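Local coordinates for peptidyl tryptophan dihydroxylase (Pseudomonas putida, PDB 7CTQ), which is an FAD-dependent monooxygenase that dihydroxylates a peptidyl tryptophan, a step essential for biogenesis of the tryptophylquinone cofactor of quinohemoprotein amine dehydrogenase, at residues E44-V50 with G272-F276; A66-R72 with E86-D90; V267-S271 with D323-Q327. One frame throughout, in Å; residues are numbered along the deposited sequence.

Contact 1: E44-V50 with G272-F276. With FAD (flavin-adenine dinucleotide), chain C.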
loop_
_atom_site.group_PDB
_atom_site.type_symbol
_atom_site.label_atom_id
_atom_site.label_comp_id
_atom_site.label_asym_id
_atom_site.label_seq_id
_atom_site.Cartn_x
_atom_site.Cartn_y
_atom_site.Cartn_z
ATOM N N GLU A 44 11.262 9.691 -0.455
ATOM C CA GLU A 44 9.818 9.768 -0.450
ATOM C C GLU A 44 9.365 10.622 0.719
ATOM O O GLU A 44 10.089 10.795 1.702
ATOM C CB GLU A 44 9.209 8.366 -0.358
ATOM C CG GLU A 44 9.316 7.579 -1.654
ATOM C CD GLU A 44 9.156 6.086 -1.462
ATOM O OE1 GLU A 44 9.123 5.360 -2.481
ATOM O OE2 GLU A 44 9.073 5.633 -0.299
ATOM N N GLY A 45 8.162 11.177 0.591
ATOM C CA GLY A 45 7.532 11.887 1.687
ATOM C C GLY A 45 6.759 10.912 2.557
ATOM O O GLY A 45 5.980 10.100 2.052
ATOM N N VAL A 46 6.990 10.985 3.866
ATOM C CA VAL A 46 6.310 10.117 4.818
ATOM C C VAL A 46 5.619 10.979 5.865
ATOM O O VAL A 46 6.107 12.049 6.242
ATOM C CB VAL A 46 7.273 9.105 5.484
ATOM C CG1 VAL A 46 7.708 8.040 4.476
ATOM C CG2 VAL A 46 8.486 9.817 6.092
ATOM N N SER A 47 4.464 10.504 6.325
ATOM C CA SER A 47 3.685 11.196 7.339
ATOM C C SER A 47 4.111 10.744 8.735
ATOM O O SER A 47 4.960 9.864 8.908
ATOM C CB SER A 47 2.187 10.965 7.116
ATOM O OG SER A 47 1.816 9.608 7.325
ATOM N N GLN A 48 3.516 11.379 9.750
ATOM C CA GLN A 48 3.756 10.980 11.134
ATOM C C GLN A 48 3.237 9.571 11.392
ATOM O O GLN A 48 3.860 8.795 12.128
ATOM C CB GLN A 48 3.097 11.981 12.091
ATOM C CG GLN A 48 1.570 12.116 11.948
ATOM C CD GLN A 48 1.142 12.928 10.729
ATOM O OE1 GLN A 48 1.939 13.667 10.146
ATOM N NE2 GLN A 48 -0.123 12.789 10.340
ATOM N N ARG A 49 2.101 9.224 10.779
ATOM C CA ARG A 49 1.499 7.910 10.979
ATOM C C ARG A 49 2.427 6.798 10.498
ATOM O O ARG A 49 2.648 5.811 11.209
ATOM C CB ARG A 49 0.155 7.843 10.245
ATOM C CG ARG A 49 -0.918 7.014 10.948
ATOM C CD ARG A 49 -1.980 6.542 9.966
ATOM N NE ARG A 49 -2.175 7.495 8.875
ATOM C CZ ARG A 49 -3.007 7.308 7.852
ATOM N NH1 ARG A 49 -3.733 6.195 7.775
ATOM N NH2 ARG A 49 -3.117 8.235 6.906
ATOM N N VAL A 50 2.987 6.955 9.293
ATOM C CA VAL A 50 3.764 5.889 8.662
ATOM C C VAL A 50 4.900 5.432 9.566
ATOM O O VAL A 50 5.194 4.232 9.670
ATOM C CB VAL A 50 4.291 6.358 7.294
ATOM C CG1 VAL A 50 5.163 5.294 6.664
ATOM C CG2 VAL A 50 3.128 6.713 6.363
ATOM N N GLY A 272 1.125 10.565 -0.584
ATOM C CA GLY A 272 2.262 10.585 0.312
ATOM C C GLY A 272 2.206 9.497 1.356
ATOM O O GLY A 272 2.820 9.630 2.419
ATOM N N ASN A 273 1.481 8.406 1.070
ATOM C CA ASN A 273 1.171 7.394 2.070
ATOM C C ASN A 273 1.361 5.982 1.537
ATOM O O ASN A 273 0.815 5.038 2.115
ATOM C CB ASN A 273 -0.265 7.556 2.561
ATOM C CG ASN A 273 -0.349 8.324 3.854
ATOM O OD1 ASN A 273 -0.492 7.735 4.926
ATOM N ND2 ASN A 273 -0.258 9.651 3.767
ATOM N N GLY A 274 2.137 5.810 0.463
ATOM C CA GLY A 274 2.220 4.509 -0.183
ATOM C C GLY A 274 2.783 3.425 0.716
ATOM O O GLY A 274 2.295 2.289 0.720
ATOM N N ILE A 275 3.814 3.758 1.498
ATOM C CA ILE A 275 4.429 2.751 2.359
ATOM C C ILE A 275 3.412 2.223 3.365
ATOM O O ILE A 275 3.347 1.013 3.632
ATOM C CB ILE A 275 5.681 3.325 3.051
ATOM C CG1 ILE A 275 6.832 3.446 2.040
ATOM C CG2 ILE A 275 6.099 2.434 4.185
ATOM C CD1 ILE A 275 7.957 4.377 2.480
ATOM N N PHE A 276 2.589 3.115 3.916
ATOM C CA PHE A 276 1.544 2.692 4.842
ATOM C C PHE A 276 0.537 1.785 4.148
ATOM O O PHE A 276 0.103 0.771 4.712
ATOM C CB PHE A 276 0.844 3.919 5.427
ATOM C CG PHE A 276 -0.326 3.589 6.314
ATOM C CD1 PHE A 276 -0.157 3.458 7.683
ATOM C CD2 PHE A 276 -1.602 3.415 5.780
ATOM C CE1 PHE A 276 -1.239 3.153 8.508
ATOM C CE2 PHE A 276 -2.684 3.114 6.596
ATOM C CZ PHE A 276 -2.502 2.981 7.960
HETATM P PA FAD C . 9.280 -2.255 -2.582
HETATM O O1A FAD C . 9.441 -1.235 -1.524
HETATM O O2A FAD C . 9.454 -1.698 -3.988
HETATM O O5B FAD C . 10.204 -3.471 -2.256
HETATM C C5B FAD C . 10.575 -4.428 -3.267
HETATM C C4B FAD C . 11.945 -4.932 -2.899
HETATM O O4B FAD C . 12.276 -6.060 -3.740
HETATM C C3B FAD C . 13.089 -3.924 -3.055
HETATM O O3B FAD C . 14.021 -4.070 -1.986
HETATM C C2B FAD C . 13.686 -4.289 -4.420
HETATM O O2B FAD C . 15.079 -3.996 -4.524
HETATM C C1B FAD C . 13.486 -5.804 -4.421
HETATM N N9A FAD C . 13.447 -6.463 -5.718
HETATM C C8A FAD C . 12.886 -6.033 -6.887
HETATM N N7A FAD C . 13.008 -6.867 -7.892
HETATM C C5A FAD C . 13.734 -7.910 -7.346
HETATM C C6A FAD C . 14.224 -9.116 -7.889
HETATM N N6A FAD C . 14.046 -9.487 -9.156
HETATM N N1A FAD C . 14.912 -9.953 -7.069
HETATM C C2A FAD C . 15.096 -9.590 -5.796
HETATM N N3A FAD C . 14.680 -8.477 -5.182
HETATM C C4A FAD C . 14.002 -7.677 -6.009
HETATM N N1 FAD C . 5.281 5.855 -0.716
HETATM C C2 FAD C . 5.339 6.722 0.339
HETATM O O2 FAD C . 5.074 6.365 1.488
HETATM N N3 FAD C . 5.715 8.033 0.129
HETATM C C4 FAD C . 6.058 8.595 -1.084
HETATM O O4 FAD C . 6.391 9.776 -1.146
HETATM C C4X FAD C . 5.992 7.671 -2.200
HETATM N N5 FAD C . 6.295 8.123 -3.388
HETATM C C5X FAD C . 6.231 7.241 -4.455
HETATM C C6 FAD C . 6.542 7.708 -5.733
HETATM C C7 FAD C . 6.477 6.867 -6.839
HETATM C C7M FAD C . 6.824 7.404 -8.203
HETATM C C8 FAD C . 6.089 5.529 -6.669
HETATM C C8M FAD C . 6.017 4.589 -7.844
HETATM C C9 FAD C . 5.782 5.058 -5.397
HETATM C C9A FAD C . 5.843 5.903 -4.295
HETATM N N10 FAD C . 5.543 5.451 -2.993
HETATM C C10 FAD C . 5.591 6.318 -1.919
HETATM C "C1'" FAD C . 5.090 4.077 -2.774
HETATM C "C2'" FAD C . 6.132 3.165 -2.148
HETATM O "O2'" FAD C . 7.373 3.231 -2.852
HETATM C "C3'" FAD C . 5.594 1.736 -2.184
HETATM O "O3'" FAD C . 4.254 1.768 -1.707
HETATM C "C4'" FAD C . 6.367 0.714 -1.355
HETATM O "O4'" FAD C . 7.779 0.894 -1.492
HETATM C "C5'" FAD C . 5.978 -0.693 -1.741
HETATM O "O5'" FAD C . 6.576 -1.604 -0.808
HETATM P P FAD C . 6.928 -3.064 -1.224
HETATM O O1P FAD C . 5.615 -3.733 -1.656
HETATM O O2P FAD C . 7.707 -3.745 -0.154
HETATM O O3P FAD C . 7.816 -2.867 -2.525
#

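Contact 2: A66-R72 with E86-D90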
loop_
_atom_site.group_PDB
_atom_site.type_symbol
_atom_site.label_atom_id
_atom_site.label_comp_id
_atom_site.label_asym_id
_atom_site.label_seq_id
_atom_site.Cartn_x
_atom_site.Cartn_y
_atom_site.Cartn_z
ATOM N N ALA A 66 17.255 6.707 8.536
ATOM C CA ALA A 66 16.844 6.892 7.154
ATOM C C ALA A 66 15.869 8.045 6.971
ATOM O O ALA A 66 15.734 8.550 5.850
ATOM C CB ALA A 66 16.198 5.607 6.622
ATOM N N ALA A 67 15.187 8.465 8.034
ATOM C CA ALA A 67 14.195 9.529 7.982
ATOM C C ALA A 67 14.746 10.793 8.627
ATOM O O ALA A 67 15.370 10.737 9.692
ATOM C CB ALA A 67 12.904 9.112 8.688
ATOM N N MET A 68 14.495 11.935 7.988
ATOM C CA MET A 68 14.980 13.215 8.472
ATOM C C MET A 68 13.893 14.272 8.336
ATOM O O MET A 68 13.214 14.336 7.300
ATOM C CB MET A 68 16.236 13.658 7.710
ATOM C CG MET A 68 16.246 13.276 6.239
ATOM S SD MET A 68 17.890 12.820 5.648
ATOM C CE MET A 68 17.938 11.083 6.069
ATOM N N PRO A 69 13.703 15.105 9.359
ATOM C CA PRO A 69 12.670 16.143 9.282
ATOM C C PRO A 69 13.001 17.165 8.206
ATOM O O PRO A 69 14.159 17.354 7.824
ATOM C CB PRO A 69 12.695 16.783 10.677
ATOM C CG PRO A 69 13.446 15.808 11.550
ATOM C CD PRO A 69 14.422 15.127 10.643
ATOM N N ALA A 70 11.954 17.828 7.714
ATOM C CA ALA A 70 12.130 18.810 6.654
ATOM C C ALA A 70 10.856 19.615 6.494
ATOM O O ALA A 70 9.753 19.072 6.606
ATOM C CB ALA A 70 12.488 18.143 5.320
ATOM N N THR A 71 11.021 20.901 6.211
ATOM C CA THR A 71 9.906 21.746 5.821
ATOM C C THR A 71 9.360 21.303 4.460
ATOM O O THR A 71 9.947 20.465 3.767
ATOM C CB THR A 71 10.348 23.205 5.764
ATOM O OG1 THR A 71 9.333 23.985 5.125
ATOM C CG2 THR A 71 11.653 23.329 4.976
ATOM N N ARG A 72 8.227 21.892 4.066
ATOM C CA ARG A 72 7.549 21.458 2.843
ATOM C C ARG A 72 6.583 22.530 2.350
ATOM O O ARG A 72 5.515 22.714 2.941
ATOM C CB ARG A 72 6.813 20.153 3.090
ATOM C CG ARG A 72 5.969 19.717 1.922
ATOM C CD ARG A 72 5.468 18.334 2.162
ATOM N NE ARG A 72 6.491 17.514 2.795
ATOM C CZ ARG A 72 6.313 16.242 3.130
ATOM N NH1 ARG A 72 7.296 15.557 3.702
ATOM N NH2 ARG A 72 5.148 15.655 2.891
ATOM N N GLU A 86 6.118 16.811 8.525
ATOM C CA GLU A 86 6.282 15.620 7.715
ATOM C C GLU A 86 7.750 15.495 7.334
ATOM O O GLU A 86 8.482 16.487 7.267
ATOM C CB GLU A 86 5.375 15.644 6.484
ATOM C CG GLU A 86 3.920 15.337 6.844
ATOM C CD GLU A 86 3.063 14.993 5.644
ATOM O OE1 GLU A 86 3.574 15.053 4.505
ATOM O OE2 GLU A 86 1.876 14.653 5.843
ATOM N N PHE A 87 8.179 14.261 7.138
ATOM C CA PHE A 87 9.584 13.911 7.044
ATOM C C PHE A 87 9.913 13.509 5.611
ATOM O O PHE A 87 9.058 13.524 4.718
ATOM C CB PHE A 87 9.918 12.782 8.030
ATOM C CG PHE A 87 9.624 13.116 9.473
ATOM C CD1 PHE A 87 10.654 13.286 10.385
ATOM C CD2 PHE A 87 8.315 13.255 9.919
ATOM C CE1 PHE A 87 10.385 13.596 11.707
ATOM C CE2 PHE A 87 8.041 13.568 11.236
ATOM C CZ PHE A 87 9.077 13.737 12.131
ATOM N N LEU A 88 11.178 13.163 5.395
ATOM C CA LEU A 88 11.633 12.593 4.140
ATOM C C LEU A 88 12.282 11.260 4.448
ATOM O O LEU A 88 12.982 11.121 5.453
ATOM C CB LEU A 88 12.633 13.506 3.409
ATOM C CG LEU A 88 12.471 15.026 3.507
ATOM C CD1 LEU A 88 13.571 15.721 2.715
ATOM C CD2 LEU A 88 11.094 15.495 3.046
ATOM N N LEU A 89 12.036 10.272 3.599
ATOM C CA LEU A 89 12.573 8.935 3.807
ATOM C C LEU A 89 13.519 8.613 2.665
ATOM O O LEU A 89 13.114 8.627 1.500
ATOM C CB LEU A 89 11.461 7.891 3.886
ATOM C CG LEU A 89 12.042 6.499 4.114
ATOM C CD1 LEU A 89 12.452 6.321 5.571
ATOM C CD2 LEU A 89 11.064 5.433 3.684
ATOM N N ASP A 90 14.770 8.318 2.989
ATOM C CA ASP A 90 15.739 7.967 1.962
ATOM C C ASP A 90 15.709 6.450 1.808
ATOM O O ASP A 90 16.189 5.714 2.678
ATOM C CB ASP A 90 17.125 8.505 2.313
ATOM C CG ASP A 90 18.238 7.733 1.638
ATOM O OD1 ASP A 90 18.073 7.318 0.472
ATOM O OD2 ASP A 90 19.284 7.546 2.268
#

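Contact 3: V267-S271 with D323-Q327. With FAD (flavin-adenine dinucleotide), chain C.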
loop_
_atom_site.group_PDB
_atom_site.type_symbol
_atom_site.label_atom_id
_atom_site.label_comp_id
_atom_site.label_asym_id
_atom_site.label_seq_id
_atom_site.Cartn_x
_atom_site.Cartn_y
_atom_site.Cartn_z
ATOM N N VAL A 267 -1.711 2.157 -5.578
ATOM C CA VAL A 267 -2.339 3.317 -6.190
ATOM C C VAL A 267 -1.243 4.343 -6.456
ATOM O O VAL A 267 -0.086 4.143 -6.091
ATOM C CB VAL A 267 -3.475 3.886 -5.312
ATOM C CG1 VAL A 267 -4.448 2.769 -4.970
ATOM C CG2 VAL A 267 -2.923 4.509 -4.041
ATOM N N ASP A 268 -1.598 5.444 -7.125
ATOM C CA ASP A 268 -0.531 6.364 -7.496
ATOM C C ASP A 268 -0.071 7.114 -6.238
ATOM O O ASP A 268 -0.764 7.097 -5.217
ATOM C CB ASP A 268 -0.959 7.276 -8.671
ATOM C CG ASP A 268 -1.813 8.506 -8.280
ATOM O OD1 ASP A 268 -2.135 8.776 -7.099
ATOM O OD2 ASP A 268 -2.104 9.288 -9.215
ATOM N N PRO A 269 1.101 7.754 -6.277
ATOM C CA PRO A 269 1.736 8.227 -5.041
ATOM C C PRO A 269 1.258 9.574 -4.518
ATOM O O PRO A 269 1.900 10.103 -3.608
ATOM C CB PRO A 269 3.211 8.319 -5.444
ATOM C CG PRO A 269 3.162 8.670 -6.895
ATOM C CD PRO A 269 2.025 7.841 -7.426
ATOM N N LEU A 270 0.167 10.148 -5.038
ATOM C CA LEU A 270 -0.262 11.471 -4.579
ATOM C C LEU A 270 -0.495 11.532 -3.066
ATOM O O LEU A 270 -0.311 12.594 -2.456
ATOM C CB LEU A 270 -1.532 11.909 -5.311
ATOM C CG LEU A 270 -2.043 13.300 -4.924
ATOM C CD1 LEU A 270 -0.940 14.358 -5.078
ATOM C CD2 LEU A 270 -3.271 13.697 -5.724
ATOM N N SER A 271 -0.898 10.425 -2.436
ATOM C CA SER A 271 -1.282 10.508 -1.028
ATOM C C SER A 271 -0.096 10.794 -0.115
ATOM O O SER A 271 -0.297 11.238 1.020
ATOM C CB SER A 271 -1.960 9.216 -0.581
ATOM O OG SER A 271 -1.003 8.167 -0.486
ATOM N N ASP A 323 -9.857 12.093 -3.945
ATOM C CA ASP A 323 -10.276 13.275 -3.198
ATOM C C ASP A 323 -9.153 14.300 -3.100
ATOM O O ASP A 323 -9.420 15.507 -3.089
ATOM C CB ASP A 323 -10.751 12.869 -1.805
ATOM C CG ASP A 323 -12.073 12.113 -1.834
ATOM O OD1 ASP A 323 -12.646 11.975 -2.929
ATOM O OD2 ASP A 323 -12.527 11.636 -0.768
ATOM N N PHE A 324 -7.896 13.850 -3.018
ATOM C CA PHE A 324 -6.786 14.794 -3.114
ATOM C C PHE A 324 -6.785 15.483 -4.471
ATOM O O PHE A 324 -6.704 16.712 -4.551
ATOM C CB PHE A 324 -5.450 14.091 -2.863
ATOM C CG PHE A 324 -5.196 13.772 -1.426
ATOM C CD1 PHE A 324 -5.359 14.735 -0.448
ATOM C CD2 PHE A 324 -4.825 12.493 -1.043
ATOM C CE1 PHE A 324 -5.140 14.425 0.886
ATOM C CE2 PHE A 324 -4.606 12.182 0.282
ATOM C CZ PHE A 324 -4.752 13.148 1.246
ATOM N N TYR A 325 -6.891 14.706 -5.556
ATOM C CA TYR A 325 -6.989 15.312 -6.883
ATOM C C TYR A 325 -8.155 16.291 -6.950
ATOM O O TYR A 325 -8.058 17.351 -7.585
ATOM C CB TYR A 325 -7.139 14.228 -7.959
ATOM C CG TYR A 325 -5.839 13.560 -8.374
ATOM C CD1 TYR A 325 -4.832 14.277 -9.040
ATOM C CD2 TYR A 325 -5.612 12.209 -8.120
ATOM C CE1 TYR A 325 -3.633 13.653 -9.441
ATOM C CE2 TYR A 325 -4.411 11.586 -8.518
ATOM C CZ TYR A 325 -3.432 12.316 -9.171
ATOM O OH TYR A 325 -2.251 11.703 -9.553
ATOM N N GLY A 326 -9.266 15.957 -6.292
ATOM C CA GLY A 326 -10.437 16.809 -6.351
ATOM C C GLY A 326 -10.287 18.114 -5.596
ATOM O O GLY A 326 -11.022 19.069 -5.878
ATOM N N GLN A 327 -9.376 18.171 -4.622
ATOM C CA GLN A 327 -9.135 19.437 -3.931
ATOM C C GLN A 327 -8.577 20.509 -4.864
ATOM O O GLN A 327 -8.739 21.703 -4.587
ATOM C CB GLN A 327 -8.194 19.218 -2.745
ATOM C CG GLN A 327 -8.907 18.633 -1.535
ATOM C CD GLN A 327 -8.053 18.603 -0.284
ATOM O OE1 GLN A 327 -7.186 17.740 -0.126
ATOM N NE2 GLN A 327 -8.305 19.544 0.625
HETATM P PA FAD C . 9.280 -2.255 -2.582
HETATM O O1A FAD C . 9.441 -1.235 -1.524
HETATM O O2A FAD C . 9.454 -1.698 -3.988
HETATM O O5B FAD C . 10.204 -3.471 -2.256
HETATM C C5B FAD C . 10.575 -4.428 -3.267
HETATM C C4B FAD C . 11.945 -4.932 -2.899
HETATM O O4B FAD C . 12.276 -6.060 -3.740
HETATM C C3B FAD C . 13.089 -3.924 -3.055
HETATM O O3B FAD C . 14.021 -4.070 -1.986
HETATM C C2B FAD C . 13.686 -4.289 -4.420
HETATM O O2B FAD C . 15.079 -3.996 -4.524
HETATM C C1B FAD C . 13.486 -5.804 -4.421
HETATM N N9A FAD C . 13.447 -6.463 -5.718
HETATM C C8A FAD C . 12.886 -6.033 -6.887
HETATM N N7A FAD C . 13.008 -6.867 -7.892
HETATM C C5A FAD C . 13.734 -7.910 -7.346
HETATM C C6A FAD C . 14.224 -9.116 -7.889
HETATM N N6A FAD C . 14.046 -9.487 -9.156
HETATM N N1A FAD C . 14.912 -9.953 -7.069
HETATM C C2A FAD C . 15.096 -9.590 -5.796
HETATM N N3A FAD C . 14.680 -8.477 -5.182
HETATM C C4A FAD C . 14.002 -7.677 -6.009
HETATM N N1 FAD C . 5.281 5.855 -0.716
HETATM C C2 FAD C . 5.339 6.722 0.339
HETATM O O2 FAD C . 5.074 6.365 1.488
HETATM N N3 FAD C . 5.715 8.033 0.129
HETATM C C4 FAD C . 6.058 8.595 -1.084
HETATM O O4 FAD C . 6.391 9.776 -1.146
HETATM C C4X FAD C . 5.992 7.671 -2.200
HETATM N N5 FAD C . 6.295 8.123 -3.388
HETATM C C5X FAD C . 6.231 7.241 -4.455
HETATM C C6 FAD C . 6.542 7.708 -5.733
HETATM C C7 FAD C . 6.477 6.867 -6.839
HETATM C C7M FAD C . 6.824 7.404 -8.203
HETATM C C8 FAD C . 6.089 5.529 -6.669
HETATM C C8M FAD C . 6.017 4.589 -7.844
HETATM C C9 FAD C . 5.782 5.058 -5.397
HETATM C C9A FAD C . 5.843 5.903 -4.295
HETATM N N10 FAD C . 5.543 5.451 -2.993
HETATM C C10 FAD C . 5.591 6.318 -1.919
HETATM C "C1'" FAD C . 5.090 4.077 -2.774
HETATM C "C2'" FAD C . 6.132 3.165 -2.148
HETATM O "O2'" FAD C . 7.373 3.231 -2.852
HETATM C "C3'" FAD C . 5.594 1.736 -2.184
HETATM O "O3'" FAD C . 4.254 1.768 -1.707
HETATM C "C4'" FAD C . 6.367 0.714 -1.355
HETATM O "O4'" FAD C . 7.779 0.894 -1.492
HETATM C "C5'" FAD C . 5.978 -0.693 -1.741
HETATM O "O5'" FAD C . 6.576 -1.604 -0.808
HETATM P P FAD C . 6.928 -3.064 -1.224
HETATM O O1P FAD C . 5.615 -3.733 -1.656
HETATM O O2P FAD C . 7.707 -3.745 -0.154
HETATM O O3P FAD C . 7.816 -2.867 -2.525
#

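Contact 1: E44-V50 with G272-F276
Phe276 holds its CG anti to the backbone N (chi1 175°), which carries the ring out to Arg49. The Arg49 chain bends at chi3 and brings its guanidinium over one face of that ring, tilted, with NH1 leading. This is a cation-pi contact, with Arg49 CZ 4.4 Å from the centroid of the Phe276 ring and 11° off the ring normal. NH1 sits offset toward the ring's rim, and the two planes are turned well away from parallel. On the same arginine, Asn273 OD1 sits over one face of the guanidinium, too poorly angled for a hydrogen bond to NH2. Val50 points its two branches at different partners. CG1 meets Ile275 CG2, and CG2 packs 3.7 Å from Phe276 CB.

Both segments also bind the flavin. Strand 43-46 and the N-terminus of helix 274-282 meet at its pyrimidine end, consistent with the flavin-dependent tryptophan halogenase family to which the sequence is related. Gly45 grips this end twice: Gly45 N donates to FAD O4 at 2.8 Å, and FAD N3 donates to Gly45 O at 2.8 Å. From the helix, Ile275 N donates almost straight to FAD O2 at 2.9 Å, with an angle of 172° at the hydrogen. A helix N-terminus placed here would probably stabilise negative charge at the N1-C2=O2 end of a reduced flavin.

The Glu44 chain, extended beyond CG, lies over one face of the isoalloxazine. Its OE1 accepts from the ribityl hydroxyl, FAD O2', at 2.8 Å. Its OE2 approaches Ile275 CD1 and forms a salt bridge with Arg91. Ile275 CD1 also touches Val46 CG1 at 4.2 Å, and the Val46 side chain packs on Phe87 and Leu89 of strand 87-90.

Contact 2: A66-R72 with E86-D90
Asp90 N donates to Ala66 O at 3.0 Å in a nearly straight bond, 174° at the hydrogen. Two more backbone bonds join Met68 and Leu88: Leu88 N to Met68 O at 3.0 Å, and Met68 N to Leu88 O at 3.1 Å. Ala67 CA also brings its hydrogen to Leu88 O, at 3.2 Å.

Ala67 and Leu89 share one face, where Leu89 CD1 reaches the methyl groups of Ala66 and Ala67. Leu88 shares the other face with Met68, and its CG lies 3.6 Å from Ala70 CB. Pro69 sets its CG against the Phe87 ring, 3.8 Å from CE1.

The Arg72 chain is extended to CD and bends at chi3 (-39°), which brings its guanidinium to Glu86. Glu86 CB lies over one face of the guanidinium, and Phe87 O comes to its edge, 2.9 Å from Arg72 NH1. A salt bridge to the Glu86 carboxylate is modelled too short for its geometry to be trusted.

Asp90 is the N-cap of helix 91-104, accepting from Gln92 N and Arg93 N, and its OD2 also salt-bridges Arg193. Strand 87-90 thus runs antiparallel between strand 67-76 and the flavin-binding strand 43-46 in a mixed sheet.

Contact 3: V267-S271 with D323-Q327
The polar contact joins Asp268 to Tyr325. Tyr325 OH donates to Asp268 OD2 in a hydrogen bond modelled at 2.4 Å, a length too short to be relied on. OD2 lies at the edge of the tyrosine ring, near its plane, while the carboxylate is turned 54° against the ring. The chi1 of Asp268 (82°) points the carboxylate toward the helix. The other oxygen, OD1, accepts a weak bond from Leu270 N at 3.4 Å. Tyr325 OH has a further hydrogen-bonding partner in Trp183 NE1. The hydroxyl thus joins the loop, the long helix and strand 182-188.

The segment 267-271 belongs to the loop between strand 265-266 and helix 274-282. Pro269 packs over one face of the isoalloxazine, its CB 3.4 Å from FAD C5X, while Asp268, Leu270 and Ser271 meet the C-terminal part of helix 299-327. One short loop is therefore in contact with both the flavin and this helix.

The apolar contacts centre on Leu270. Its CD2 stands over the middle of one face of the Tyr325 ring, 3.4 Å from the centroid and 1° off the normal, a CH-pi contact. The same methyl packs against Phe324 CB at 3.6 Å and so sits between two successive residues of the helix. Leu270 also touches Trp76 of strand 67-76. Phe324 turns its ring toward Ser271, and its CE2 comes within 3.9 Å of Ser271 CA.

How the contacts relate
Contacts 1 and 2 adjoin, their centres about 10 Å apart. Strands 43-46 and 87-90 are antiparallel neighbours in one sheet, joined by probable backbone hydrogen bonds. Along the chain, contact 2 falls wholly between the two segments of contact 1. Contacts 1 and 3 have centres about 13 Å apart and interleave in sequence, since 267-271 runs straight into 272-276. Contacts 2 and 3 follow one another along the chain, with centres about 20 Å apart and no touch. Glu44 and Pro269 lie over opposite faces of the isoalloxazine, so contacts 1 and 3 together hold the flavin from both sides, and contact 2 continues the sheet beyond strand 43-46.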